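Local coordinates for protein sialidase B (Streptococcus pneumoniae serotype 4, PDB 4XHX) that hydrolyses the alpha-glycosidic links that hold terminal sialic acid residues on oligosaccharides, glycoproteins and glycolipids, at residues A[203-208]-A[642-647]; A[448-453]-A[470-475]; A[612-617]-A[629-634]. The protein carries 1 engineered substitution. One frame throughout, in Å; residues are numbered along the deposited sequence.

Contact 1 (A[203-208]-A[642-647]). With JKK (2-[(3-chlorobenzyl)amino]ethanesulfonic acid), chain B.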
loop_
_atom_site.group_PDB
_atom_site.type_symbol
_atom_site.label_atom_id
_atom_site.label_comp_id
_atom_site.label_asym_id
_atom_site.label_seq_id
_atom_site.Cartn_x
_atom_site.Cartn_y
_atom_site.Cartn_z
ATOM N N ALA A 203 3.122 9.091 -8.008
ATOM C CA ALA A 203 2.964 7.639 -8.065
ATOM C C ALA A 203 1.478 7.340 -8.166
ATOM O O ALA A 203 0.677 7.938 -7.461
ATOM C CB ALA A 203 3.529 6.990 -6.828
ATOM N N ASN A 204 1.112 6.405 -9.032
ATOM C CA ASN A 204 -0.282 6.015 -9.162
ATOM C C ASN A 204 -0.665 4.947 -8.144
ATOM O O ASN A 204 -1.854 4.675 -7.937
ATOM C CB ASN A 204 -0.571 5.526 -10.584
ATOM C CG ASN A 204 -2.030 5.649 -10.951
ATOM O OD1 ASN A 204 -2.757 6.446 -10.362
ATOM N ND2 ASN A 204 -2.469 4.868 -11.933
ATOM N N TYR A 205 0.354 4.362 -7.506
ATOM C CA TYR A 205 0.172 3.253 -6.555
ATOM C C TYR A 205 0.943 3.462 -5.255
ATOM O O TYR A 205 1.967 4.140 -5.239
ATOM C CB TYR A 205 0.594 1.935 -7.208
ATOM C CG TYR A 205 -0.016 1.804 -8.577
ATOM C CD1 TYR A 205 -1.352 1.471 -8.719
ATOM C CD2 TYR A 205 0.717 2.110 -9.723
ATOM C CE1 TYR A 205 -1.944 1.389 -9.971
ATOM C CE2 TYR A 205 0.138 2.031 -10.984
ATOM C CZ TYR A 205 -1.191 1.663 -11.103
ATOM O OH TYR A 205 -1.781 1.581 -12.351
ATOM N N PHE A 206 0.438 2.885 -4.168
ATOM C CA PHE A 206 1.097 2.971 -2.874
ATOM C C PHE A 206 0.950 1.656 -2.122
ATOM O O PHE A 206 -0.070 0.953 -2.245
ATOM C CB PHE A 206 0.514 4.120 -2.032
ATOM C CG PHE A 206 0.596 5.459 -2.704
ATOM C CD1 PHE A 206 1.724 6.253 -2.558
ATOM C CD2 PHE A 206 -0.448 5.911 -3.496
ATOM C CE1 PHE A 206 1.814 7.487 -3.189
ATOM C CE2 PHE A 206 -0.370 7.142 -4.144
ATOM C CZ PHE A 206 0.761 7.936 -3.979
ATOM N N ARG A 207 1.979 1.316 -1.357
ATOM C CA ARG A 207 1.921 0.172 -0.455
ATOM C C ARG A 207 2.778 0.453 0.769
ATOM O O ARG A 207 3.545 1.414 0.788
ATOM C CB ARG A 207 2.429 -1.098 -1.147
ATOM C CG ARG A 207 1.393 -1.821 -1.989
ATOM C CD ARG A 207 1.733 -3.325 -2.068
ATOM N NE ARG A 207 1.721 -3.970 -0.751
ATOM C CZ ARG A 207 2.113 -5.229 -0.543
ATOM N NH1 ARG A 207 2.547 -5.962 -1.565
ATOM N NH2 ARG A 207 2.075 -5.758 0.678
ATOM N N ILE A 208 2.667 -0.420 1.767
ATOM C CA ILE A 208 3.535 -0.387 2.937
ATOM C C ILE A 208 3.394 0.918 3.767
ATOM O O ILE A 208 4.364 1.634 3.966
ATOM C CB ILE A 208 5.035 -0.632 2.535
ATOM C CG1 ILE A 208 5.177 -1.638 1.360
ATOM C CG2 ILE A 208 5.835 -1.098 3.720
ATOM C CD1 ILE A 208 4.597 -3.035 1.602
ATOM N N HIS A 642 -2.151 -3.607 -8.969
ATOM C CA HIS A 642 -2.255 -2.280 -9.584
ATOM C C HIS A 642 -3.616 -1.605 -9.420
ATOM O O HIS A 642 -4.236 -1.188 -10.412
ATOM C CB HIS A 642 -1.881 -2.355 -11.068
ATOM C CG HIS A 642 -0.833 -3.378 -11.369
ATOM N ND1 HIS A 642 0.336 -3.479 -10.644
ATOM C CD2 HIS A 642 -0.782 -4.352 -12.306
ATOM C CE1 HIS A 642 1.065 -4.469 -11.124
ATOM N NE2 HIS A 642 0.410 -5.015 -12.137
ATOM N N LEU A 643 -4.083 -1.504 -8.181
ATOM C CA LEU A 643 -5.279 -0.719 -7.865
ATOM C C LEU A 643 -4.864 0.644 -7.296
ATOM O O LEU A 643 -3.927 0.731 -6.496
ATOM C CB LEU A 643 -6.146 -1.433 -6.829
ATOM C CG LEU A 643 -6.532 -2.896 -7.065
ATOM C CD1 LEU A 643 -7.327 -3.444 -5.885
ATOM C CD2 LEU A 643 -7.329 -3.013 -8.350
ATOM N N SER A 644 -5.567 1.701 -7.682
ATOM C CA SER A 644 -5.255 3.017 -7.119
ATOM C C SER A 644 -6.116 3.375 -5.921
ATOM O O SER A 644 -7.294 3.009 -5.860
ATOM C CB SER A 644 -5.384 4.103 -8.179
ATOM O OG SER A 644 -4.309 3.986 -9.092
ATOM N N ASN A 645 -5.521 4.113 -4.989
ATOM C CA ASN A 645 -6.266 4.700 -3.875
ATOM C C ASN A 645 -6.949 3.655 -3.010
ATOM O O ASN A 645 -8.116 3.789 -2.651
ATOM C CB ASN A 645 -7.266 5.743 -4.383
ATOM C CG ASN A 645 -6.584 6.953 -5.009
ATOM O OD1 ASN A 645 -5.362 7.085 -4.966
ATOM N ND2 ASN A 645 -7.371 7.847 -5.574
ATOM N N VAL A 646 -6.215 2.598 -2.690
ATOM C CA VAL A 646 -6.731 1.554 -1.813
ATOM C C VAL A 646 -6.080 1.599 -0.429
ATOM O O VAL A 646 -6.586 0.995 0.504
ATOM C CB VAL A 646 -6.581 0.123 -2.420
ATOM C CG1 VAL A 646 -7.612 -0.110 -3.533
ATOM C CG2 VAL A 646 -5.160 -0.109 -2.940
ATOM N N VAL A 647 -4.942 2.276 -0.308
ATOM C CA VAL A 647 -4.373 2.542 1.010
ATOM C C VAL A 647 -5.140 3.714 1.595
ATOM O O VAL A 647 -5.077 4.816 1.074
ATOM C CB VAL A 647 -2.882 2.915 0.956
ATOM C CG1 VAL A 647 -2.398 3.347 2.336
ATOM C CG2 VAL A 647 -2.062 1.757 0.426
HETATM C CAE JKK B . 12.254 -5.975 0.505
HETATM C CAF JKK B . 12.486 -6.067 -0.909
HETATM C CAG JKK B . 11.206 -6.723 1.080
HETATM C CAH JKK B . 10.647 -7.639 -1.148
HETATM C CAI JKK B . 6.871 -8.617 0.887
HETATM C CAJ JKK B . 5.521 -8.086 0.463
HETATM C CAK JKK B . 9.267 -8.359 0.860
HETATM C CAM JKK B . 11.690 -6.888 -1.720
HETATM C CAN JKK B . 10.415 -7.559 0.266
HETATM N NAL JKK B . 7.982 -7.787 0.512
HETATM O OAA JKK B . 4.066 -10.191 1.407
HETATM O OAB JKK B . 4.525 -10.070 -0.993
HETATM O OAC JKK B . 2.913 -8.586 -0.032
HETATM S SAO JKK B . 4.180 -9.282 0.195
HETATM CL CL JKK B . 11.983 -6.993 -3.436
HETATM O O HOH W 1 -3.126 5.219 -5.595
HETATM O O HOH W 2 -3.846 -0.133 -12.915
HETATM O O HOH W 3 -2.158 1.539 -4.553
#
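This contact belongs to the sialidase beta-propeller, at the point where Tyr205 and Phe206 on the outer edge of the sheet opened by strand 205-213 meet the Ser644 and Val647 end of the loop that runs into strand 647-652. No backbone-to-backbone hydrogen bond joins the two segments; three waters bridge them instead. Ser644 OG gives its proton to Asn204 O at 2.8 Å, tilted 26° from the carbonyl plane, and a second donor, water 1, reaches the same oxygen and also takes the N-H of Asn645. Water 3 likewise joins the N-H of Phe206 to Leu643 O. The Tyr205 ring, swung beside its own backbone N (chi1 -48°), turns an edge to Leu643, with CD1 3.5 Å from Leu643 O, while Asn204 CB lies over one face. Its hydroxyl is held by Trp270 N and by water 2, which carries on to His642 O. At the far end Val647 CG2 packs 3.4 Å from Phe206 O. Arg207 turns away from the loop toward the bound ligand. Its NE is salt-bridged to Glu631. Arg519 and Arg581 also bond the ligand, consistent with the arginine triad by which sialidases hold the substrate carboxylate. Both NH1 (3.1 Å) and NH2 (3.0 Å) of Arg207 converge on a single oxygen, OAC of JKK, lying in the guanidinium plane.

Contact 2 (A[448-453]-A[470-475]). With JKK (2-[(3-chlorobenzyl)amino]ethanesulfonic acid), chain B.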
loop_
_atom_site.group_PDB
_atom_site.type_symbol
_atom_site.label_atom_id
_atom_site.label_comp_id
_atom_site.label_asym_id
_atom_site.label_seq_id
_atom_site.Cartn_x
_atom_site.Cartn_y
_atom_site.Cartn_z
ATOM N N ASN A 448 24.413 -11.238 2.801
ATOM C CA ASN A 448 23.659 -10.072 2.345
ATOM C C ASN A 448 22.906 -9.465 3.522
ATOM O O ASN A 448 22.701 -10.118 4.544
ATOM C CB ASN A 448 22.729 -10.387 1.165
ATOM C CG ASN A 448 21.492 -11.158 1.579
ATOM O OD1 ASN A 448 21.586 -12.245 2.155
ATOM N ND2 ASN A 448 20.318 -10.593 1.291
ATOM N N GLY A 449 22.515 -8.209 3.390
ATOM C CA GLY A 449 21.945 -7.492 4.512
ATOM C C GLY A 449 20.579 -8.005 4.906
ATOM O O GLY A 449 19.954 -8.787 4.184
ATOM N N THR A 450 20.108 -7.570 6.067
ATOM C CA THR A 450 18.785 -7.972 6.516
ATOM C C THR A 450 17.712 -7.090 5.874
ATOM O O THR A 450 18.018 -6.095 5.211
ATOM C CB THR A 450 18.681 -7.950 8.050
ATOM O OG1 THR A 450 18.871 -6.614 8.531
ATOM C CG2 THR A 450 19.748 -8.854 8.647
ATOM N N TYR A 451 16.458 -7.474 6.068
ATOM C CA TYR A 451 15.331 -6.771 5.484
ATOM C C TYR A 451 14.612 -5.973 6.561
ATOM O O TYR A 451 14.228 -6.528 7.591
ATOM C CB TYR A 451 14.395 -7.783 4.810
ATOM C CG TYR A 451 15.013 -8.335 3.550
ATOM C CD1 TYR A 451 14.928 -7.627 2.359
ATOM C CD2 TYR A 451 15.719 -9.529 3.556
ATOM C CE1 TYR A 451 15.505 -8.090 1.213
ATOM C CE2 TYR A 451 16.307 -10.007 2.403
ATOM C CZ TYR A 451 16.195 -9.279 1.233
ATOM O OH TYR A 451 16.762 -9.724 0.061
ATOM N N LEU A 452 14.450 -4.669 6.346
ATOM C CA LEU A 452 13.801 -3.832 7.354
ATOM C C LEU A 452 12.356 -4.265 7.589
ATOM O O LEU A 452 11.637 -4.607 6.653
ATOM C CB LEU A 452 13.847 -2.356 6.950
ATOM C CG LEU A 452 13.413 -1.344 8.012
ATOM C CD1 LEU A 452 14.388 -1.286 9.162
ATOM C CD2 LEU A 452 13.217 0.030 7.412
ATOM N N CYS A 453 11.935 -4.272 8.847
ATOM C CA CYS A 453 10.528 -4.493 9.152
ATOM C C CYS A 453 9.805 -3.173 9.032
ATOM O O CYS A 453 10.088 -2.239 9.778
ATOM C CB CYS A 453 10.358 -5.059 10.560
ATOM S SG CYS A 453 11.217 -6.643 10.817
ATOM N N THR A 470 14.669 -5.916 12.017
ATOM C CA THR A 470 14.890 -6.377 10.652
ATOM C C THR A 470 14.819 -7.902 10.665
ATOM O O THR A 470 14.832 -8.517 11.736
ATOM C CB THR A 470 16.263 -5.951 10.101
ATOM O OG1 THR A 470 17.304 -6.734 10.713
ATOM C CG2 THR A 470 16.521 -4.461 10.339
ATOM N N TYR A 471 14.742 -8.518 9.489
ATOM C CA TYR A 471 14.704 -9.977 9.427
ATOM C C TYR A 471 15.621 -10.528 8.344
ATOM O O TYR A 471 15.923 -9.864 7.352
ATOM C CB TYR A 471 13.268 -10.502 9.229
ATOM C CG TYR A 471 12.640 -10.152 7.892
ATOM C CD1 TYR A 471 12.781 -10.987 6.777
ATOM C CD2 TYR A 471 11.888 -9.003 7.749
ATOM C CE1 TYR A 471 12.199 -10.659 5.556
ATOM C CE2 TYR A 471 11.312 -8.672 6.552
ATOM C CZ TYR A 471 11.461 -9.492 5.457
ATOM O OH TYR A 471 10.861 -9.115 4.271
ATOM N N THR A 472 16.069 -11.751 8.556
ATOM C CA THR A 472 16.801 -12.487 7.540
ATOM C C THR A 472 16.451 -13.956 7.787
ATOM O O THR A 472 15.635 -14.254 8.668
ATOM C CB THR A 472 18.337 -12.184 7.603
ATOM O OG1 THR A 472 19.012 -12.812 6.505
ATOM C CG2 THR A 472 18.947 -12.650 8.925
ATOM N N SER A 473 17.021 -14.874 7.016
ATOM C CA SER A 473 16.652 -16.274 7.190
ATOM C C SER A 473 17.093 -16.789 8.555
ATOM O O SER A 473 18.248 -16.630 8.947
ATOM C CB SER A 473 17.220 -17.156 6.082
ATOM O OG SER A 473 16.772 -18.491 6.253
ATOM N N GLY A 474 16.156 -17.383 9.287
ATOM C CA GLY A 474 16.466 -17.981 10.576
ATOM C C GLY A 474 16.461 -17.073 11.794
ATOM O O GLY A 474 16.598 -17.558 12.919
ATOM N N GLU A 475 16.312 -15.764 11.607
ATOM C CA GLU A 475 16.314 -14.881 12.784
ATOM C C GLU A 475 15.699 -13.508 12.581
ATOM O O GLU A 475 15.585 -13.020 11.454
ATOM C CB GLU A 475 17.742 -14.676 13.309
ATOM C CG GLU A 475 18.579 -13.758 12.431
ATOM C CD GLU A 475 19.962 -13.492 12.998
ATOM O OE1 GLU A 475 20.693 -14.468 13.258
ATOM O OE2 GLU A 475 20.325 -12.310 13.178
HETATM C CAE JKK B . 12.254 -5.975 0.505
HETATM C CAF JKK B . 12.486 -6.067 -0.909
HETATM C CAG JKK B . 11.206 -6.723 1.080
HETATM C CAH JKK B . 10.647 -7.639 -1.148
HETATM C CAI JKK B . 6.871 -8.617 0.887
HETATM C CAJ JKK B . 5.521 -8.086 0.463
HETATM C CAK JKK B . 9.267 -8.359 0.860
HETATM C CAM JKK B . 11.690 -6.888 -1.720
HETATM C CAN JKK B . 10.415 -7.559 0.266
HETATM N NAL JKK B . 7.982 -7.787 0.512
HETATM O OAA JKK B . 4.066 -10.191 1.407
HETATM O OAB JKK B . 4.525 -10.070 -0.993
HETATM O OAC JKK B . 2.913 -8.586 -0.032
HETATM S SAO JKK B . 4.180 -9.282 0.195
HETATM CL CL JKK B . 11.983 -6.993 -3.436
HETATM O O HOH W 4 18.718 -11.283 4.444
#
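Strands 451-459 and 466-472 run antiparallel, with Tyr451 and Tyr471 as a hydrogen-bonded pair (each N to the other's O, both 2.8 Å) and Leu452 and Thr470 as the non-hydrogen-bonded pair beside it. Beyond Thr472 the second strand leaves through a type II turn, with Gly474 in its third position.

On one side of the sheet two threonines bond through their hydroxyls: Thr450 OG1 donates to Thr470 OG1 at 2.7 Å. Thr470 holds its hydroxyl between the backbone N and the carbonyl carbon (chi1 73°), and this oxygen is also bonded to Thr477 O on the neighbouring strand, so the chain of bonds crosses from one strand to the next. The methyls of the same corner pack as well, Leu452 CD1 on Thr470 CG2 at 4.0 Å, and the two side chains cross at about a right angle.

In the fold this is a hairpin in a blade of the propeller, and the side carrying the two tyrosines faces the bound ligand, probably in the substrate pocket. There the Tyr471 ring lies under the CB of Tyr451, a CH-pi contact with CB 3.6 Å from the centroid and 18° off the normal. The two rings, 28° from parallel, are slid apart and hardly overlap. Cys453 SG comes in at the edge of the Tyr471 ring, in its plane, 3.9 Å from CD2.

Both tyrosines touch the ligand. Tyr451 CD1 sits 3.6 Å from CAE of the chlorobenzyl ring of JKK, and Tyr471 OH approaches the benzylic CAK. Glu503, a predicted active-site residue, lies close to Tyr471. Near the turn, water 4 donates to Gly449 O and is hydrogen-bonded to Thr472 OG1.

Contact 3 (A[612-617]-A[629-634]). With JKK (2-[(3-chlorobenzyl)amino]ethanesulfonic acid), chain B.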
loop_
_atom_site.group_PDB
_atom_site.type_symbol
_atom_site.label_atom_id
_atom_site.label_comp_id
_atom_site.label_asym_id
_atom_site.label_seq_id
_atom_site.Cartn_x
_atom_site.Cartn_y
_atom_site.Cartn_z
ATOM N N GLY A 612 -11.095 -6.767 1.599
ATOM C CA GLY A 612 -9.647 -6.787 1.711
ATOM C C GLY A 612 -8.998 -5.952 2.802
ATOM O O GLY A 612 -9.430 -4.826 3.140
ATOM N N TYR A 613 -7.933 -6.521 3.354
ATOM C CA TYR A 613 -7.154 -5.853 4.375
ATOM C C TYR A 613 -5.812 -6.524 4.405
ATOM O O TYR A 613 -5.729 -7.738 4.597
ATOM C CB TYR A 613 -7.836 -6.010 5.735
ATOM C CG TYR A 613 -7.301 -5.104 6.820
ATOM C CD1 TYR A 613 -7.848 -3.840 7.018
ATOM C CD2 TYR A 613 -6.281 -5.526 7.678
ATOM C CE1 TYR A 613 -7.382 -2.994 8.028
ATOM C CE2 TYR A 613 -5.807 -4.694 8.699
ATOM C CZ TYR A 613 -6.370 -3.419 8.865
ATOM O OH TYR A 613 -5.935 -2.570 9.859
ATOM N N ALA A 614 -4.756 -5.747 4.196
ATOM C CA ALA A 614 -3.421 -6.321 4.152
ATOM C C ALA A 614 -2.457 -5.610 5.114
ATOM O O ALA A 614 -2.698 -5.584 6.334
ATOM C CB ALA A 614 -2.895 -6.359 2.715
ATOM N N TYR A 615 -1.377 -5.035 4.593
ATOM C CA TYR A 615 -0.423 -4.337 5.461
ATOM C C TYR A 615 -1.121 -3.167 6.130
ATOM O O TYR A 615 -2.018 -2.564 5.540
ATOM C CB TYR A 615 0.768 -3.825 4.674
ATOM C CG TYR A 615 1.837 -4.856 4.389
ATOM C CD1 TYR A 615 1.503 -6.129 3.939
ATOM C CD2 TYR A 615 3.180 -4.546 4.528
ATOM C CE1 TYR A 615 2.478 -7.071 3.644
ATOM C CE2 TYR A 615 4.172 -5.486 4.241
ATOM C CZ TYR A 615 3.809 -6.752 3.796
ATOM O OH TYR A 615 4.765 -7.710 3.504
ATOM N N SER A 616 -0.710 -2.833 7.353
ATOM C CA SER A 616 -1.408 -1.794 8.097
ATOM C C SER A 616 -0.463 -1.013 8.997
ATOM O O SER A 616 0.595 -1.509 9.379
ATOM C CB SER A 616 -2.530 -2.411 8.933
ATOM O OG SER A 616 -1.991 -3.284 9.913
ATOM N N ALA A 617 -0.854 0.215 9.314
ATOM C CA ALA A 617 -0.143 1.033 10.290
ATOM C C ALA A 617 -1.130 1.501 11.340
ATOM O O ALA A 617 -2.248 1.908 11.020
ATOM C CB ALA A 617 0.506 2.233 9.610
ATOM N N LEU A 629 -3.861 3.440 9.037
ATOM C CA LEU A 629 -3.609 3.623 7.615
ATOM C C LEU A 629 -3.301 2.228 7.082
ATOM O O LEU A 629 -2.353 1.596 7.526
ATOM C CB LEU A 629 -2.408 4.543 7.411
ATOM C CG LEU A 629 -2.020 4.862 5.973
ATOM C CD1 LEU A 629 -3.117 5.622 5.292
ATOM C CD2 LEU A 629 -0.709 5.649 5.953
ATOM N N PHE A 630 -4.109 1.730 6.156
ATOM C CA PHE A 630 -3.984 0.318 5.781
ATOM C C PHE A 630 -4.245 0.094 4.306
ATOM O O PHE A 630 -4.925 0.894 3.659
ATOM C CB PHE A 630 -4.942 -0.552 6.609
ATOM C CG PHE A 630 -6.398 -0.189 6.429
ATOM C CD1 PHE A 630 -6.964 0.863 7.139
ATOM C CD2 PHE A 630 -7.191 -0.882 5.548
ATOM C CE1 PHE A 630 -8.300 1.196 6.971
ATOM C CE2 PHE A 630 -8.539 -0.552 5.394
ATOM C CZ PHE A 630 -9.083 0.482 6.093
ATOM N N GLU A 631 -3.715 -1.012 3.793
ATOM C CA GLU A 631 -4.050 -1.474 2.448
ATOM C C GLU A 631 -5.445 -2.107 2.431
ATOM O O GLU A 631 -5.626 -3.233 2.883
ATOM C CB GLU A 631 -3.009 -2.490 1.974
ATOM C CG GLU A 631 -1.605 -1.926 1.861
ATOM C CD GLU A 631 -0.540 -2.984 1.581
ATOM O OE1 GLU A 631 -0.855 -4.205 1.599
ATOM O OE2 GLU A 631 0.626 -2.580 1.359
ATOM N N LYS A 632 -6.436 -1.386 1.915
ATOM C CA LYS A 632 -7.784 -1.936 1.854
ATOM C C LYS A 632 -7.976 -2.742 0.564
ATOM O O LYS A 632 -8.784 -2.384 -0.288
ATOM C CB LYS A 632 -8.841 -0.836 1.970
ATOM C CG LYS A 632 -10.218 -1.371 2.340
ATOM C CD LYS A 632 -11.336 -0.363 2.065
ATOM C CE LYS A 632 -12.688 -0.968 2.386
ATOM N NZ LYS A 632 -12.796 -1.308 3.830
ATOM N N TYR A 633 -7.198 -3.815 0.426
ATOM C CA TYR A 633 -7.324 -4.734 -0.689
ATOM C C TYR A 633 -6.419 -5.912 -0.399
ATOM O O TYR A 633 -5.614 -5.858 0.525
ATOM C CB TYR A 633 -6.943 -4.061 -2.021
ATOM C CG TYR A 633 -5.456 -3.976 -2.296
ATOM C CD1 TYR A 633 -4.623 -3.142 -1.549
ATOM C CD2 TYR A 633 -4.890 -4.714 -3.321
ATOM C CE1 TYR A 633 -3.248 -3.070 -1.824
ATOM C CE2 TYR A 633 -3.538 -4.648 -3.601
ATOM C CZ TYR A 633 -2.724 -3.829 -2.865
ATOM O OH TYR A 633 -1.385 -3.792 -3.175
ATOM N N ASP A 634 -6.575 -6.988 -1.155
ATOM C CA ASP A 634 -5.703 -8.148 -0.988
ATOM C C ASP A 634 -4.410 -7.949 -1.785
ATOM O O ASP A 634 -4.359 -8.230 -2.993
ATOM C CB ASP A 634 -6.424 -9.444 -1.402
ATOM C CG ASP A 634 -5.658 -10.712 -0.987
ATOM O OD1 ASP A 634 -4.410 -10.707 -1.030
ATOM O OD2 ASP A 634 -6.312 -11.712 -0.609
HETATM C CAE JKK B . 12.254 -5.975 0.505
HETATM C CAF JKK B . 12.486 -6.067 -0.909
HETATM C CAG JKK B . 11.206 -6.723 1.080
HETATM C CAH JKK B . 10.647 -7.639 -1.148
HETATM C CAI JKK B . 6.871 -8.617 0.887
HETATM C CAJ JKK B . 5.521 -8.086 0.463
HETATM C CAK JKK B . 9.267 -8.359 0.860
HETATM C CAM JKK B . 11.690 -6.888 -1.720
HETATM C CAN JKK B . 10.415 -7.559 0.266
HETATM N NAL JKK B . 7.982 -7.787 0.512
HETATM O OAA JKK B . 4.066 -10.191 1.407
HETATM O OAB JKK B . 4.525 -10.070 -0.993
HETATM O OAC JKK B . 2.913 -8.586 -0.032
HETATM S SAO JKK B . 4.180 -9.282 0.195
HETATM CL CL JKK B . 11.983 -6.993 -3.436
HETATM O O HOH W 5 -11.296 -3.754 4.737
#
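Ala617 and Leu629 lock the closed end of this hairpin with a pair of backbone bonds, Ala617 N to Leu629 O at 2.7 Å being the shorter. The packing stays tight through the middle. Glu631 N bonds to Tyr615 O, and Ala614 N to Glu631 O. The side chains of Tyr613 and Phe630 cross at about a right angle, yet their ring planes are near parallel (29°) and slid apart, with Tyr613 CE1 over the Phe630 face, 3.3 Å from CD2. The hydroxyl of Tyr613 goes on to Ser573.

Toward 612 and 634 the backbones still press close, Gly612 CA coming within 3.9 Å of Tyr633 CA, but this end is partly exposed. No hydrogen bond joins Gly612 directly to 629-634. Water 5 makes the link, donating to Gly612 O and accepting from Lys632 NZ, whose charge is also paired with Asp607. Just past the end of the strand, Lys632 is the centre of an inverse gamma turn.

The buried side belongs to Glu631 and Tyr615, whose side chains run side by side in the same direction, ring and carboxylate 21° apart. Glu631 CG lies beside the backbone N (chi1 -62°) and the chain beyond is extended, which brings OE1 to Tyr615 N. Tyr615 N bonds to Glu631 OE1 at 3.2 Å, coming from above the carboxylate plane. OE1 is held further by Ser635, while OE2 is salt-bridged to Arg207 NE and also takes the N-H of Ile208. Tyr615, the nucleophile by similarity, thus has its backbone fixed by Glu631, and its OH bonds to Glu503 and stands 3.2 Å from CAJ of JKK: the tyrosine-glutamate pair typical of the sialidase active site.

Overall arrangement
From the N terminus the chain first builds a domain of beta sheets and then enters the propeller at 203-208. That segment waits more than 430 residues for its partner 642-647, so contact 1 closes the long loop that holds both other contacts and brings the first and last sheets of the propeller together. Within it, contact 2 shuts a short hairpin at 448-475, and contact 3 a second one at 612-634; these follow one another and neither crosses the other. Contacts 1 and 3 touch, their centres 11 Å apart, whereas the centres of contacts 2 and 3 lie about 23 Å apart. Contacts 1 and 3 meet the ethanesulfonate end of JKK, contact 2 its chlorobenzyl end.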